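Side-chain contacts in uncharacterized IolB-like protein (Salmonella typhimurium LT2, PDB 2QJV), which is of uncharacterised biochemical function but belongs to the KduI/IolB family of the cupin clan, binds nickel and probably acts as a sugar isomerase: residues Q17-Q22 against E185-H190; Q201-D206 against E212-Y217; V231-I234 against D238-Y241. The protein carries 2 engineered substitutions. One frame throughout, in Å; residues are numbered along the deposited sequence.

Contact 1. Residues Q17-Q22 against E185-H190; sequences QHISPQ and EETYYH. With NI (nickel (II) ion), chain D.
This is a buried, apolar sheet-to-sheet contact, in which Gln17 and Ile19 face Tyr189 and Thr187. Strand 16-19 is outermost in one antiparallel sheet and strand 181-193 is outermost in another. They pack without sharing backbone bonds: the CA atoms of Ile19 and Thr187 are 8.7 Å apart. The methylene CG of Gln17 lies 4.2 Å from CE1 of Tyr189, approaching the ring obliquely. The Gln17 chain bends at CG (chi2 -70°), which turns the amide across the strand direction, where NE2 is bonded to the carbonyl of Arg219. The hydroxyl of Tyr189 is held by Glu104. Next along the strands, methyl meets methyl: Ile19 CG2 is 4.3 Å from Thr187 CG2. Ile19 is modelled in two conformers, and this distance belongs to one of them.

The two sheets are consistent with the paired cupin domains expected of a KduI/IolB protein. Segment 185-190, part of strand 181-193, serves two surfaces. Thr187 points toward strand 16-19 and the ring end of Tyr189 reaches it, while Glu186 and Tyr188 turn to the metal. Glu186 is extended, with CG anti to the backbone N (chi1 -172°), and its OE1 binds the nickel ion at 2.1 Å. His171, His173 and His229 supply the remaining protein ligands, giving the three-histidine, one-glutamate set of a cupin site. Two waters complete six ligands. Water 1 donates to Glu186 OE2 at 2.9 Å, so the carboxylate holds both the ion and a water bound to it. The same water is bonded to Tyr188 OH at 2.7 Å, and Ser167 bonds that hydroxyl in turn.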
loop_
_atom_site.group_PDB
_atom_site.type_symbol
_atom_site.label_atom_id
_atom_site.label_comp_id
_atom_site.label_asym_id
_atom_site.label_seq_id
_atom_site.Cartn_x
_atom_site.Cartn_y
_atom_site.Cartn_z
ATOM N N GLN A 17 -3.342 19.264 17.324
ATOM C CA GLN A 17 -2.655 17.960 17.399
ATOM C C GLN A 17 -3.142 17.166 18.610
ATOM O O GLN A 17 -3.187 17.690 19.702
ATOM C CB GLN A 17 -1.116 18.083 17.468
ATOM C CG GLN A 17 -0.453 18.446 16.086
ATOM C CD GLN A 17 -0.503 17.351 15.049
ATOM O OE1 GLN A 17 -0.997 16.243 15.317
ATOM N NE2 GLN A 17 -0.025 17.656 13.839
ATOM N N HIS A 18 -3.535 15.921 18.370
ATOM C CA HIS A 18 -3.994 15.008 19.427
ATOM C C HIS A 18 -3.439 13.607 19.155
ATOM O O HIS A 18 -4.005 12.834 18.369
ATOM C CB HIS A 18 -5.538 14.958 19.601
ATOM C CG HIS A 18 -5.957 13.963 20.644
ATOM N ND1 HIS A 18 -5.667 14.131 21.981
ATOM C CD2 HIS A 18 -6.556 12.748 20.536
ATOM C CE1 HIS A 18 -6.076 13.066 22.654
ATOM N NE2 HIS A 18 -6.634 12.220 21.803
ATOM N N ILE A 19 -2.334 13.304 19.834
ATOM C CA ILE A 19 -1.655 12.023 19.714
ATOM C C ILE A 19 -1.764 11.322 21.055
ATOM O O ILE A 19 -1.327 11.849 22.080
ATOM C CB ILE A 19 -0.151 12.176 19.305
ATOM C CG1 ILE A 19 0.010 13.132 18.105
ATOM C CG2 ILE A 19 0.484 10.778 19.037
ATOM C CD1 ILE A 19 -0.806 12.719 16.854
ATOM N N SER A 20 -2.363 10.135 21.056
ATOM C CA SER A 20 -2.578 9.375 22.287
ATOM C C SER A 20 -2.001 7.991 22.124
ATOM O O SER A 20 -1.839 7.510 20.986
ATOM C CB SER A 20 -4.080 9.289 22.593
ATOM O OG SER A 20 -4.802 8.522 21.648
ATOM N N PRO A 21 -1.694 7.327 23.249
ATOM C CA PRO A 21 -1.291 5.927 23.116
ATOM C C PRO A 21 -2.298 5.091 22.294
ATOM O O PRO A 21 -1.902 4.263 21.465
ATOM C CB PRO A 21 -1.172 5.466 24.574
ATOM C CG PRO A 21 -0.843 6.696 25.329
ATOM C CD PRO A 21 -1.613 7.790 24.650
ATOM N N GLN A 22 -3.594 5.369 22.456
ATOM C CA GLN A 22 -4.643 4.645 21.755
ATOM C C GLN A 22 -4.620 4.862 20.231
ATOM O O GLN A 22 -4.767 3.895 19.471
ATOM C CB GLN A 22 -6.019 5.009 22.332
ATOM C CG GLN A 22 -6.193 4.601 23.784
ATOM C CD GLN A 22 -5.916 5.701 24.800
ATOM O OE1 GLN A 22 -5.099 6.588 24.626
ATOM N NE2 GLN A 22 -6.695 5.661 25.876
ATOM N N GLU A 185 9.158 5.436 23.364
ATOM C CA GLU A 185 8.337 5.980 22.293
ATOM C C GLU A 185 8.772 7.446 22.133
ATOM O O GLU A 185 9.155 8.075 23.109
ATOM C CB GLU A 185 6.867 5.881 22.659
ATOM C CG GLU A 185 6.380 4.444 22.740
ATOM C CD GLU A 185 5.230 4.220 23.713
ATOM O OE1 GLU A 185 4.654 5.194 24.225
ATOM O OE2 GLU A 185 4.919 3.032 23.974
ATOM N N GLU A 186 8.686 7.981 20.929
ATOM C CA GLU A 186 9.088 9.360 20.686
ATOM C C GLU A 186 8.176 10.056 19.658
ATOM O O GLU A 186 7.798 9.498 18.628
ATOM C CB GLU A 186 10.567 9.455 20.264
ATOM C CG GLU A 186 11.080 10.884 20.188
ATOM C CD GLU A 186 12.577 11.018 20.047
ATOM O OE1 GLU A 186 13.252 10.046 19.650
ATOM O OE2 GLU A 186 13.104 12.133 20.283
ATOM N N THR A 187 7.787 11.277 20.000
ATOM C CA THR A 187 7.044 12.139 19.092
ATOM C C THR A 187 7.939 13.341 18.713
ATOM O O THR A 187 8.788 13.769 19.494
ATOM C CB THR A 187 5.659 12.608 19.665
ATOM O OG1 THR A 187 5.865 13.326 20.892
ATOM C CG2 THR A 187 4.644 11.409 19.841
ATOM N N TYR A 188 7.741 13.835 17.489
ATOM C CA TYR A 188 8.385 15.012 16.924
ATOM C C TYR A 188 7.257 15.955 16.526
ATOM O O TYR A 188 6.390 15.564 15.767
ATOM C CB TYR A 188 9.166 14.699 15.635
ATOM C CG TYR A 188 10.555 14.134 15.838
ATOM C CD1 TYR A 188 10.726 12.893 16.417
ATOM C CD2 TYR A 188 11.702 14.842 15.456
ATOM C CE1 TYR A 188 11.970 12.371 16.631
ATOM C CE2 TYR A 188 12.958 14.318 15.676
ATOM C CZ TYR A 188 13.078 13.082 16.255
ATOM O OH TYR A 188 14.313 12.584 16.458
ATOM N N TYR A 189 7.291 17.180 17.022
ATOM C CA TYR A 189 6.373 18.234 16.621
ATOM C C TYR A 189 7.246 19.258 15.884
ATOM O O TYR A 189 8.005 20.025 16.519
ATOM C CB TYR A 189 5.645 18.842 17.820
ATOM C CG TYR A 189 4.782 20.055 17.497
ATOM C CD1 TYR A 189 3.674 19.952 16.621
ATOM C CD2 TYR A 189 5.000 21.279 18.127
ATOM C CE1 TYR A 189 2.885 21.045 16.329
ATOM C CE2 TYR A 189 4.189 22.398 17.856
ATOM C CZ TYR A 189 3.134 22.279 16.946
ATOM O OH TYR A 189 2.345 23.368 16.698
ATOM N N HIS A 190 7.053 19.339 14.562
ATOM C CA HIS A 190 7.891 20.156 13.691
ATOM C C HIS A 190 7.346 21.540 13.338
ATOM O O HIS A 190 6.132 21.732 13.144
ATOM C CB HIS A 190 8.150 19.452 12.354
ATOM C CG HIS A 190 9.077 18.276 12.444
ATOM N ND1 HIS A 190 10.432 18.383 12.199
ATOM C CD2 HIS A 190 8.837 16.969 12.701
ATOM C CE1 HIS A 190 10.983 17.183 12.307
ATOM N NE2 HIS A 190 10.034 16.304 12.593
HETATM NI NI NI D . 15.293 9.603 19.432
HETATM O O HOH W 1 15.473 11.670 18.719
HETATM O O HOH W 2 15.804 10.609 21.305
#

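Contact 2. Residues Q201-D206 against E212-Y217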
loop_
_atom_site.group_PDB
_atom_site.type_symbol
_atom_site.label_atom_id
_atom_site.label_comp_id
_atom_site.label_asym_id
_atom_site.label_seq_id
_atom_site.Cartn_x
_atom_site.Cartn_y
_atom_site.Cartn_z
ATOM N N GLN A 201 12.001 13.379 7.020
ATOM C CA GLN A 201 12.334 12.548 8.199
ATOM C C GLN A 201 12.140 11.081 7.799
ATOM O O GLN A 201 11.149 10.735 7.173
ATOM C CB GLN A 201 11.513 12.923 9.430
ATOM C CG GLN A 201 11.897 12.097 10.662
ATOM C CD GLN A 201 11.467 12.665 11.998
ATOM O OE1 GLN A 201 10.565 13.500 12.095
ATOM N NE2 GLN A 201 12.106 12.183 13.047
ATOM N N ARG A 202 13.117 10.235 8.106
ATOM C CA ARG A 202 13.064 8.833 7.761
ATOM C C ARG A 202 13.093 8.001 9.046
ATOM O O ARG A 202 13.960 8.190 9.884
ATOM C CB ARG A 202 14.245 8.471 6.853
ATOM C CG ARG A 202 14.296 7.046 6.416
ATOM C CD ARG A 202 15.654 6.674 5.919
ATOM N NE ARG A 202 15.733 5.291 5.513
ATOM C CZ ARG A 202 16.859 4.641 5.303
ATOM N NH1 ARG A 202 18.047 5.210 5.561
ATOM N NH2 ARG A 202 16.810 3.384 4.915
ATOM N N VAL A 203 12.107 7.122 9.201
ATOM C CA VAL A 203 12.033 6.171 10.306
ATOM C C VAL A 203 12.273 4.761 9.751
ATOM O O VAL A 203 11.545 4.259 8.907
ATOM C CB VAL A 203 10.700 6.300 11.110
ATOM C CG1 VAL A 203 10.650 5.242 12.221
ATOM C CG2 VAL A 203 10.568 7.721 11.705
ATOM N N TYR A 204 13.336 4.117 10.220
ATOM C CA TYR A 204 13.731 2.830 9.682
ATOM C C TYR A 204 14.489 1.918 10.657
ATOM O O TYR A 204 15.226 2.381 11.527
ATOM C CB TYR A 204 14.587 3.044 8.400
ATOM C CG TYR A 204 15.973 3.685 8.621
ATOM C CD1 TYR A 204 16.109 5.051 8.859
ATOM C CD2 TYR A 204 17.140 2.901 8.610
ATOM C CE1 TYR A 204 17.383 5.634 9.060
ATOM C CE2 TYR A 204 18.373 3.472 8.780
ATOM C CZ TYR A 204 18.488 4.864 8.993
ATOM O OH TYR A 204 19.727 5.454 9.171
ATOM N N THR A 205 14.328 0.623 10.456
ATOM C CA THR A 205 15.017 -0.387 11.219
ATOM C C THR A 205 16.234 -0.913 10.428
ATOM O O THR A 205 16.348 -0.743 9.206
ATOM C CB THR A 205 14.062 -1.562 11.575
ATOM O OG1 THR A 205 13.499 -2.098 10.368
ATOM C CG2 THR A 205 12.955 -1.116 12.497
ATOM N N ASP A 206 17.145 -1.555 11.134
ATOM C CA ASP A 206 18.274 -2.219 10.508
ATOM C C ASP A 206 17.883 -3.203 9.384
ATOM O O ASP A 206 18.538 -3.240 8.371
ATOM C CB ASP A 206 19.106 -2.991 11.559
ATOM C CG ASP A 206 19.973 -2.079 12.406
ATOM O OD1 ASP A 206 20.944 -1.495 11.841
ATOM O OD2 ASP A 206 19.688 -1.996 13.639
ATOM N N GLU A 212 10.235 4.178 6.337
ATOM C CA GLU A 212 9.315 5.219 5.900
ATOM C C GLU A 212 9.969 6.596 5.904
ATOM O O GLU A 212 10.481 7.015 6.930
ATOM C CB GLU A 212 8.087 5.267 6.839
ATOM C CG GLU A 212 7.192 4.006 6.851
ATOM C CD GLU A 212 6.445 3.795 5.529
ATOM O OE1 GLU A 212 5.890 4.786 4.987
ATOM O OE2 GLU A 212 6.405 2.647 5.026
ATOM N N CYS A 213 9.979 7.242 4.743
ATOM C CA CYS A 213 10.433 8.607 4.609
ATOM C C CYS A 213 9.180 9.425 4.324
ATOM O O CYS A 213 8.315 9.001 3.553
ATOM C CB CYS A 213 11.472 8.793 3.489
ATOM S SG CYS A 213 12.023 10.491 3.448
HETATM N N MSE A 214 9.079 10.559 5.002
HETATM C CA MSE A 214 7.944 11.454 4.924
HETATM C C MSE A 214 8.453 12.876 4.784
HETATM O O MSE A 214 9.507 13.233 5.295
HETATM C CB MSE A 214 7.101 11.426 6.216
HETATM C CG MSE A 214 6.616 10.060 6.737
HETATM SE SE MSE A 214 6.478 9.919 8.706
HETATM C CE MSE A 214 8.319 9.616 9.074
ATOM N N ALA A 215 7.651 13.681 4.105
ATOM C CA ALA A 215 7.841 15.101 3.883
ATOM C C ALA A 215 7.028 15.771 5.007
ATOM O O ALA A 215 5.764 15.679 5.012
ATOM C CB ALA A 215 7.365 15.501 2.527
ATOM N N VAL A 216 7.706 16.460 5.935
ATOM C CA VAL A 216 7.077 17.009 7.135
ATOM C C VAL A 216 6.919 18.523 7.014
ATOM O O VAL A 216 7.873 19.215 6.741
ATOM C CB VAL A 216 7.890 16.669 8.397
ATOM C CG1 VAL A 216 7.172 17.130 9.678
ATOM C CG2 VAL A 216 8.206 15.138 8.410
ATOM N N TYR A 217 5.696 19.012 7.181
ATOM C CA TYR A 217 5.403 20.442 7.090
ATOM C C TYR A 217 5.065 21.045 8.465
ATOM O O TYR A 217 5.038 20.352 9.479
ATOM C CB TYR A 217 4.301 20.694 6.052
ATOM C CG TYR A 217 4.717 20.522 4.589
ATOM C CD1 TYR A 217 4.821 19.241 4.006
ATOM C CD2 TYR A 217 4.922 21.634 3.760
ATOM C CE1 TYR A 217 5.170 19.077 2.690
ATOM C CE2 TYR A 217 5.264 21.467 2.413
ATOM C CZ TYR A 217 5.375 20.177 1.881
ATOM O OH TYR A 217 5.663 20.008 0.538
#
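Gln201 lays its methylene CB against the methyl CG2 of Val216, at 4.1 Å. The rest of its chain is extended, with CG anti to the backbone N (chi1 -178°). This carries the amide to the inner surface of the sheet, where OE1 is bonded to His190 and NE2 to the carbonyl of His229, a residue that binds nickel. On the same face, Val203 CG2 touches the terminal methyl CE of Met214 at 3.9 Å, the two chains running obliquely to each other. Met214 is a selenomethionine modelled in two conformers; the distance is that of one of them.

The backbones form an antiparallel beta hairpin. Gln201 and Met214 are a hydrogen-bonded pair, with both N-O distances 3.0 Å. Val203 and Glu212 are another; Val203 N reaches Glu212 O at 2.8 Å. Between them, Arg202 and Cys213 are a non-hydrogen-bonded pair, with CB atoms 4.4 Å apart. These two side chains occupy the other face, which is turned to the third subunit. Cys213, modelled in two conformers, forms a disulfide with Cys213 of that subunit.

The Arg202 chain is stretched out, and its guanidinium lies flat over the ring of Tyr204, with NH1 3.4 Å above the ring plane. NE makes a salt bridge to Asp211. NH1 is bonded to Tyr217 OH of the third subunit, and Phe198 of that subunit adds a cation-pi contact. Several interactions thus fix the rotation of this group.

Strand 211-217 is outermost in a four-stranded antiparallel sheet within the chain. Strand 198-204 lies between it and strand 231-233, while Tyr188 and His190 of strand 181-193 pack against the face that carries Gln201 and Val216.

Contact 3. Residues V231-I234 against D238-Y241; sequences VATI and DNYY
Asn239 meets both Val231 and Thr233. Its CB lies 3.6 Å from the methyl CG2 of Thr233, the two side chains crossing at a slant. Further out, its OD1 is 3.9 Å from Val231 CG1, a polar atom resting beside a methyl group. The amide is brought there by a first torsion that sets CG anti to the backbone N (chi1 176°). Its ND2 is hydrogen-bonded to His190, on the neighbouring strand 181-193.

Past Tyr240, which points to the other side of the strand, Tyr241 comes back to face Val231. Its ring slides past the valine, pointing the other way, and CE2 lies 3.9 Å from Val231 CG2. The methyl approaches the ring obliquely. With CG of the tyrosine between the backbone N and the carbonyl carbon (chi1 51°), the ring reaches Val231. Its hydroxyl is bonded to Ser166 and Ser167. The rings of Tyr188 and His190 also meet this ring, and the nickel ion lies about 8 Å from the Tyr241 side chain.

The two strands belong to different sheets of one cupin barrel, as in other members of the clan. Their axes come no closer than 8.4 Å and run at 152° to each other, close to antiparallel. No backbone hydrogen bond links the segments, which join through the barrel interior.

Across the contact there is only van der Waals packing. Thr233 OG1 is hydrogen-bonded to the carbonyls of Ala164 and Asn161, which must share its single proton. The hydroxyls of Thr233 and Tyr241 and the ND2 of Asn239 thus take their bonds from residues beyond the two segments, which fixes these groups while their carbon atoms fill the interface.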
loop_
_atom_site.group_PDB
_atom_site.type_symbol
_atom_site.label_atom_id
_atom_site.label_comp_id
_atom_site.label_asym_id
_atom_site.label_seq_id
_atom_site.Cartn_x
_atom_site.Cartn_y
_atom_site.Cartn_z
ATOM N N VAL A 231 16.448 13.412 10.796
ATOM C CA VAL A 231 15.783 14.533 10.161
ATOM C C VAL A 231 16.756 15.240 9.199
ATOM O O VAL A 231 17.811 15.764 9.611
ATOM C CB VAL A 231 15.274 15.532 11.212
ATOM C CG1 VAL A 231 14.756 16.831 10.557
ATOM C CG2 VAL A 231 14.220 14.868 12.149
ATOM N N ALA A 232 16.389 15.268 7.923
ATOM C CA ALA A 232 17.151 15.986 6.890
ATOM C C ALA A 232 16.409 17.279 6.528
ATOM O O ALA A 232 15.291 17.254 6.014
ATOM C CB ALA A 232 17.427 15.119 5.633
ATOM N N THR A 233 17.031 18.409 6.822
ATOM C CA THR A 233 16.460 19.708 6.496
ATOM C C THR A 233 16.840 20.128 5.050
ATOM O O THR A 233 17.783 19.626 4.450
ATOM C CB THR A 233 16.851 20.833 7.546
ATOM O OG1 THR A 233 18.225 21.123 7.432
ATOM C CG2 THR A 233 16.514 20.428 8.989
ATOM N N ILE A 234 16.093 21.113 4.554
ATOM C CA ILE A 234 16.101 21.620 3.199
ATOM C C ILE A 234 16.571 23.074 3.161
ATOM O O ILE A 234 16.101 23.892 3.960
ATOM C CB ILE A 234 14.604 21.507 2.658
ATOM C CG1 ILE A 234 14.177 20.021 2.586
ATOM C CG2 ILE A 234 14.383 22.187 1.349
ATOM C CD1 ILE A 234 15.001 19.161 1.691
ATOM N N ASP A 238 14.706 26.717 7.898
ATOM C CA ASP A 238 15.147 26.368 9.248
ATOM C C ASP A 238 14.050 25.506 9.929
ATOM O O ASP A 238 12.836 25.660 9.688
ATOM C CB ASP A 238 15.475 27.601 10.099
ATOM C CG ASP A 238 16.721 28.326 9.671
ATOM O OD1 ASP A 238 17.658 27.746 9.079
ATOM O OD2 ASP A 238 16.740 29.525 9.947
ATOM N N ASN A 239 14.498 24.556 10.737
ATOM C CA ASN A 239 13.636 23.603 11.419
ATOM C C ASN A 239 13.786 23.696 12.951
ATOM O O ASN A 239 14.814 24.113 13.482
ATOM C CB ASN A 239 13.928 22.184 10.869
ATOM C CG ASN A 239 13.161 21.033 11.572
ATOM O OD1 ASN A 239 13.812 20.221 12.231
ATOM N ND2 ASN A 239 11.803 20.928 11.409
ATOM N N TYR A 240 12.694 23.360 13.613
ATOM C CA TYR A 240 12.568 23.238 15.022
ATOM C C TYR A 240 11.691 22.011 15.259
ATOM O O TYR A 240 10.773 21.738 14.478
ATOM C CB TYR A 240 11.905 24.495 15.626
ATOM C CG TYR A 240 11.289 24.312 16.994
ATOM C CD1 TYR A 240 9.990 23.787 17.119
ATOM C CD2 TYR A 240 11.976 24.631 18.158
ATOM C CE1 TYR A 240 9.410 23.571 18.348
ATOM C CE2 TYR A 240 11.379 24.470 19.411
ATOM C CZ TYR A 240 10.089 23.934 19.501
ATOM O OH TYR A 240 9.447 23.737 20.708
ATOM N N TYR A 241 11.996 21.253 16.304
ATOM C CA TYR A 241 11.053 20.248 16.797
ATOM C C TYR A 241 11.098 20.079 18.305
ATOM O O TYR A 241 12.140 20.248 18.940
ATOM C CB TYR A 241 11.172 18.874 16.086
ATOM C CG TYR A 241 12.563 18.278 16.006
ATOM C CD1 TYR A 241 13.142 17.626 17.111
ATOM C CD2 TYR A 241 13.289 18.335 14.813
ATOM C CE1 TYR A 241 14.395 17.072 17.032
ATOM C CE2 TYR A 241 14.544 17.789 14.724
ATOM C CZ TYR A 241 15.100 17.146 15.843
ATOM O OH TYR A 241 16.344 16.568 15.750
#

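Contacts 1 and 3 are buried; contact 2 is partly buried and carries the disulfide to the third subunit. Contact 2 is held by backbone bonds within one sheet; the other two are sheet-to-sheet packing without them. Strands 181-193 and 238-246 are neighbours, so contacts 1 and 3 share a sheet; contacts 2 and 3 share another through strands 198-204 and 231-233. His190, on the segment 185-190 of contact 1, bridges contacts 2 and 3. Charged and covalent links mark the outer face of contact 2, while metal binding lies on the inner face of strand 185-190.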